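Local coordinates for protein proliferating cell nuclear antigen (Entamoeba histolytica, PDB 3P91) that probably encircles DNA as a trimeric sliding clamp, raising the processivity of DNA polymerase delta during elongation, at residues 136-149 / 219-233. Sequence-based numbering, arbitrary orientation.
Sequences QSDAIITLSSAEFL and AKSAPLADNVKLSLS
Strands 139-144 and 227-232 form an antiparallel pair in the C-terminal half of the sliding-clamp subunit, and a classic beta bulge starts it: Asp138 N and Ala139 N both donate to Leu232 O, at 2.7 and 3.2 Å. Regular pairing follows through Ile141 with Leu230 and Leu143 with Val228. On the face bearing Ile140, Thr142 and Lys229, the lysine's aliphatic chain runs obliquely past Ile140, whose CG2 lies 3.5 Å from Lys229 CD. The reverse face is apolar, carrying Ile141, Leu143, Val228, Leu230 and Leu232.

Where the strand gives way to helix 145-158, Ser144 acts as N-cap, its OG accepting from Glu147 N. Ser145 then grips the turn before strand 227-232 twice: its N donates to Asp226 O, and its OG, set between backbone N and carbonyl carbon (chi1 58°), gives a 2.6 Å bond to Ala225 O in the carbonyl plane. One turn on, Phe148, whose CG lies trans to the backbone N (chi1 -179°), lays its ring over the apolar face, CE1 3.8 Å from Leu230 CD2 and CE2 3.8 Å from Ala219 CB. A water at the ring's edge donates to both Ser145 O and Ala219 O.

In the sheet, strand 227-232 is flanked by 139-144 and 238-244, while 199-202 borders 139-144 beyond; Met240 touches Phe148 and Val228, strands 162-167 and 206-211 pack against Leu232, and Leu224 reaches helix 14-25 at Val20.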
loop_
_atom_site.group_PDB
_atom_site.type_symbol
_atom_site.label_atom_id
_atom_site.label_comp_id
_atom_site.label_asym_id
_atom_site.label_seq_id
_atom_site.Cartn_x
_atom_site.Cartn_y
_atom_site.Cartn_z
ATOM N N GLN A 136 -23.917 -34.742 -10.503
ATOM C CA GLN A 136 -24.230 -34.562 -11.909
ATOM C C GLN A 136 -24.805 -33.176 -12.036
ATOM O O GLN A 136 -25.943 -32.927 -11.651
ATOM C CB GLN A 136 -25.195 -35.622 -12.422
ATOM C CG GLN A 136 -26.497 -35.669 -11.703
ATOM C CD GLN A 136 -27.468 -36.586 -12.389
ATOM O OE1 GLN A 136 -27.123 -37.251 -13.367
ATOM N NE2 GLN A 136 -28.692 -36.628 -11.887
ATOM N N SER A 137 -23.994 -32.261 -12.551
ATOM C CA SER A 137 -24.334 -30.842 -12.521
ATOM C C SER A 137 -25.320 -30.448 -13.613
ATOM O O SER A 137 -25.381 -31.085 -14.663
ATOM C CB SER A 137 -23.066 -29.988 -12.589
ATOM O OG SER A 137 -22.273 -30.332 -13.708
ATOM N N ASP A 138 -26.094 -29.400 -13.342
ATOM C CA ASP A 138 -27.095 -28.877 -14.275
ATOM C C ASP A 138 -26.475 -27.920 -15.286
ATOM O O ASP A 138 -26.948 -27.801 -16.412
ATOM C CB ASP A 138 -28.210 -28.159 -13.515
ATOM C CG ASP A 138 -29.094 -29.109 -12.725
ATOM O OD1 ASP A 138 -29.562 -28.711 -11.633
ATOM O OD2 ASP A 138 -29.333 -30.245 -13.198
ATOM N N ALA A 139 -25.417 -27.233 -14.869
ATOM C CA ALA A 139 -24.709 -26.309 -15.744
ATOM C C ALA A 139 -23.260 -26.165 -15.318
ATOM O O ALA A 139 -22.941 -26.230 -14.131
ATOM C CB ALA A 139 -25.392 -24.954 -15.753
ATOM N N ILE A 140 -22.384 -25.970 -16.298
ATOM C CA ILE A 140 -20.966 -25.778 -16.038
ATOM C C ILE A 140 -20.517 -24.447 -16.613
ATOM O O ILE A 140 -20.530 -24.241 -17.822
ATOM C CB ILE A 140 -20.114 -26.905 -16.644
ATOM C CG1 ILE A 140 -20.468 -28.241 -15.995
ATOM C CG2 ILE A 140 -18.652 -26.613 -16.453
ATOM C CD1 ILE A 140 -19.864 -29.417 -16.696
ATOM N N ILE A 141 -20.113 -23.545 -15.731
ATOM C CA ILE A 141 -19.777 -22.197 -16.137
ATOM C C ILE A 141 -18.285 -21.953 -16.138
ATOM O O ILE A 141 -17.590 -22.300 -15.194
ATOM C CB ILE A 141 -20.420 -21.193 -15.202
ATOM C CG1 ILE A 141 -21.935 -21.378 -15.220
ATOM C CG2 ILE A 141 -20.036 -19.797 -15.610
ATOM C CD1 ILE A 141 -22.632 -20.715 -14.083
ATOM N N THR A 142 -17.803 -21.346 -17.211
ATOM C CA THR A 142 -16.400 -20.992 -17.325
ATOM C C THR A 142 -16.298 -19.498 -17.570
ATOM O O THR A 142 -17.037 -18.940 -18.375
ATOM C CB THR A 142 -15.717 -21.744 -18.467
ATOM O OG1 THR A 142 -15.739 -23.152 -18.193
ATOM C CG2 THR A 142 -14.285 -21.270 -18.623
ATOM N N LEU A 143 -15.370 -18.860 -16.870
ATOM C CA LEU A 143 -15.335 -17.424 -16.800
ATOM C C LEU A 143 -13.961 -17.015 -16.325
ATOM O O LEU A 143 -13.319 -17.765 -15.603
ATOM C CB LEU A 143 -16.390 -16.976 -15.800
ATOM C CG LEU A 143 -16.081 -15.705 -15.022
ATOM C CD1 LEU A 143 -16.081 -14.472 -15.932
ATOM C CD2 LEU A 143 -17.085 -15.548 -13.907
ATOM N N SER A 144 -13.500 -15.843 -16.744
ATOM C CA SER A 144 -12.253 -15.287 -16.230
ATOM C C SER A 144 -12.235 -15.405 -14.712
ATOM O O SER A 144 -13.164 -14.966 -14.039
ATOM C CB SER A 144 -12.108 -13.823 -16.654
ATOM O OG SER A 144 -11.168 -13.127 -15.848
ATOM N N SER A 145 -11.186 -16.010 -14.172
ATOM C CA SER A 145 -11.082 -16.198 -12.734
ATOM C C SER A 145 -10.869 -14.869 -12.025
ATOM O O SER A 145 -11.284 -14.693 -10.879
ATOM C CB SER A 145 -9.920 -17.129 -12.413
ATOM O OG SER A 145 -8.713 -16.608 -12.939
ATOM N N ALA A 146 -10.211 -13.938 -12.712
ATOM C CA ALA A 146 -9.940 -12.620 -12.157
ATOM C C ALA A 146 -11.204 -11.759 -12.090
ATOM O O ALA A 146 -11.382 -10.982 -11.152
ATOM C CB ALA A 146 -8.859 -11.925 -12.962
ATOM N N GLU A 147 -12.077 -11.895 -13.084
ATOM C CA GLU A 147 -13.358 -11.194 -13.061
ATOM C C GLU A 147 -14.264 -11.826 -12.019
ATOM O O GLU A 147 -15.030 -11.140 -11.350
ATOM C CB GLU A 147 -14.035 -11.220 -14.432
ATOM N N PHE A 148 -14.168 -13.139 -11.872
ATOM C CA PHE A 148 -14.943 -13.808 -10.840
ATOM C C PHE A 148 -14.491 -13.402 -9.439
ATOM O O PHE A 148 -15.299 -13.298 -8.515
ATOM C CB PHE A 148 -14.877 -15.323 -10.988
ATOM C CG PHE A 148 -15.689 -16.048 -9.966
ATOM C CD1 PHE A 148 -17.071 -16.019 -10.020
ATOM C CD2 PHE A 148 -15.079 -16.732 -8.933
ATOM C CE1 PHE A 148 -17.827 -16.679 -9.071
ATOM C CE2 PHE A 148 -15.828 -17.385 -7.984
ATOM C CZ PHE A 148 -17.202 -17.364 -8.052
ATOM N N LEU A 149 -13.196 -13.176 -9.278
ATOM C CA LEU A 149 -12.682 -12.752 -7.990
ATOM C C LEU A 149 -13.182 -11.348 -7.661
ATOM O O LEU A 149 -13.618 -11.070 -6.541
ATOM C CB LEU A 149 -11.158 -12.786 -7.994
ATOM C CG LEU A 149 -10.486 -12.226 -6.746
ATOM C CD1 LEU A 149 -11.049 -12.875 -5.494
ATOM C CD2 LEU A 149 -8.994 -12.424 -6.849
ATOM N N ALA A 219 -12.394 -18.046 -4.303
ATOM C CA ALA A 219 -12.168 -17.269 -5.513
ATOM C C ALA A 219 -10.754 -16.729 -5.591
ATOM O O ALA A 219 -10.252 -16.434 -6.675
ATOM C CB ALA A 219 -13.165 -16.130 -5.598
ATOM N N LYS A 220 -10.112 -16.603 -4.436
ATOM C CA LYS A 220 -8.762 -16.061 -4.364
ATOM C C LYS A 220 -7.723 -17.000 -4.955
ATOM O O LYS A 220 -6.536 -16.693 -4.943
ATOM C CB LYS A 220 -8.387 -15.743 -2.921
ATOM C CG LYS A 220 -9.270 -14.718 -2.266
ATOM C CD LYS A 220 -8.909 -14.578 -0.798
ATOM C CE LYS A 220 -9.889 -13.675 -0.071
ATOM N NZ LYS A 220 -9.593 -13.623 1.386
ATOM N N SER A 221 -8.169 -18.143 -5.464
ATOM C CA SER A 221 -7.273 -19.105 -6.101
ATOM C C SER A 221 -7.036 -18.752 -7.567
ATOM O O SER A 221 -6.360 -19.482 -8.291
ATOM C CB SER A 221 -7.842 -20.518 -5.985
ATOM O OG SER A 221 -7.943 -20.906 -4.630
ATOM N N ALA A 222 -7.597 -17.623 -7.987
ATOM C CA ALA A 222 -7.517 -17.148 -9.369
ATOM C C ALA A 222 -6.128 -17.244 -10.006
ATOM O O ALA A 222 -6.006 -17.636 -11.159
ATOM C CB ALA A 222 -8.058 -15.714 -9.466
ATOM N N PRO A 223 -5.078 -16.881 -9.264
ATOM C CA PRO A 223 -3.717 -16.945 -9.811
ATOM C C PRO A 223 -3.346 -18.289 -10.453
ATOM O O PRO A 223 -2.467 -18.330 -11.312
ATOM C CB PRO A 223 -2.845 -16.696 -8.580
ATOM C CG PRO A 223 -3.680 -15.827 -7.717
ATOM C CD PRO A 223 -5.089 -16.329 -7.898
ATOM N N LEU A 224 -4.016 -19.364 -10.061
ATOM C CA LEU A 224 -3.676 -20.688 -10.570
ATOM C C LEU A 224 -4.064 -20.895 -12.020
ATOM O O LEU A 224 -3.523 -21.771 -12.692
ATOM C CB LEU A 224 -4.327 -21.778 -9.721
ATOM C CG LEU A 224 -3.615 -22.187 -8.437
ATOM C CD1 LEU A 224 -4.473 -23.181 -7.699
ATOM C CD2 LEU A 224 -2.255 -22.780 -8.735
ATOM N N ALA A 225 -5.003 -20.096 -12.506
ATOM C CA ALA A 225 -5.604 -20.380 -13.797
ATOM C C ALA A 225 -6.306 -19.162 -14.336
ATOM O O ALA A 225 -6.930 -18.430 -13.580
ATOM C CB ALA A 225 -6.585 -21.514 -13.657
ATOM N N ASP A 226 -6.216 -18.953 -15.644
ATOM C CA ASP A 226 -6.835 -17.787 -16.279
ATOM C C ASP A 226 -8.343 -17.733 -16.061
ATOM O O ASP A 226 -8.909 -16.666 -15.797
ATOM C CB ASP A 226 -6.524 -17.759 -17.777
ATOM C CG ASP A 226 -5.170 -17.144 -18.081
ATOM O OD1 ASP A 226 -4.875 -16.057 -17.535
ATOM O OD2 ASP A 226 -4.403 -17.751 -18.859
ATOM N N ASN A 227 -8.979 -18.893 -16.171
ATOM C CA ASN A 227 -10.413 -19.025 -15.971
ATOM C C ASN A 227 -10.763 -19.872 -14.746
ATOM O O ASN A 227 -9.960 -20.681 -14.287
ATOM C CB ASN A 227 -11.057 -19.626 -17.221
ATOM C CG ASN A 227 -11.033 -18.674 -18.407
ATOM O OD1 ASN A 227 -11.327 -17.490 -18.272
ATOM N ND2 ASN A 227 -10.689 -19.192 -19.575
ATOM N N VAL A 228 -11.964 -19.675 -14.214
ATOM C CA VAL A 228 -12.481 -20.533 -13.153
ATOM C C VAL A 228 -13.669 -21.322 -13.683
ATOM O O VAL A 228 -14.472 -20.789 -14.444
ATOM C CB VAL A 228 -12.918 -19.727 -11.915
ATOM C CG1 VAL A 228 -13.976 -18.713 -12.284
ATOM C CG2 VAL A 228 -13.421 -20.666 -10.822
ATOM N N LYS A 229 -13.775 -22.588 -13.296
ATOM C CA LYS A 229 -14.915 -23.391 -13.705
ATOM C C LYS A 229 -15.821 -23.760 -12.537
ATOM O O LYS A 229 -15.407 -24.437 -11.598
ATOM C CB LYS A 229 -14.476 -24.648 -14.451
ATOM C CG LYS A 229 -15.591 -25.247 -15.287
ATOM C CD LYS A 229 -15.161 -26.517 -15.965
ATOM C CE LYS A 229 -15.083 -27.649 -14.972
ATOM N NZ LYS A 229 -14.932 -28.959 -15.660
ATOM N N LEU A 230 -17.068 -23.307 -12.614
ATOM C CA LEU A 230 -18.056 -23.603 -11.600
ATOM C C LEU A 230 -19.044 -24.619 -12.145
ATOM O O LEU A 230 -19.757 -24.352 -13.114
ATOM C CB LEU A 230 -18.813 -22.340 -11.216
ATOM C CG LEU A 230 -18.067 -21.083 -10.770
ATOM C CD1 LEU A 230 -17.135 -20.567 -11.851
ATOM C CD2 LEU A 230 -19.081 -20.009 -10.406
ATOM N N SER A 231 -19.086 -25.784 -11.518
ATOM C CA SER A 231 -20.057 -26.801 -11.871
ATOM C C SER A 231 -21.230 -26.705 -10.918
ATOM O O SER A 231 -21.091 -26.940 -9.721
ATOM C CB SER A 231 -19.421 -28.175 -11.805
ATOM O OG SER A 231 -18.426 -28.295 -12.798
ATOM N N LEU A 232 -22.391 -26.375 -11.470
ATOM C CA LEU A 232 -23.542 -25.938 -10.688
ATOM C C LEU A 232 -24.698 -26.949 -10.646
ATOM O O LEU A 232 -25.151 -27.430 -11.680
ATOM C CB LEU A 232 -24.032 -24.603 -11.256
ATOM C CG LEU A 232 -25.052 -23.761 -10.489
ATOM C CD1 LEU A 232 -24.605 -23.580 -9.054
ATOM C CD2 LEU A 232 -25.215 -22.416 -11.175
ATOM N N SER A 233 -25.166 -27.257 -9.436
ATOM C CA SER A 233 -26.331 -28.113 -9.225
ATOM C C SER A 233 -27.246 -27.486 -8.171
ATOM O O SER A 233 -26.773 -26.817 -7.254
ATOM C CB SER A 233 -25.904 -29.496 -8.747
ATOM O OG SER A 233 -24.849 -30.013 -9.530
HETATM O O HOH W 1 -11.885 -16.722 -8.987
#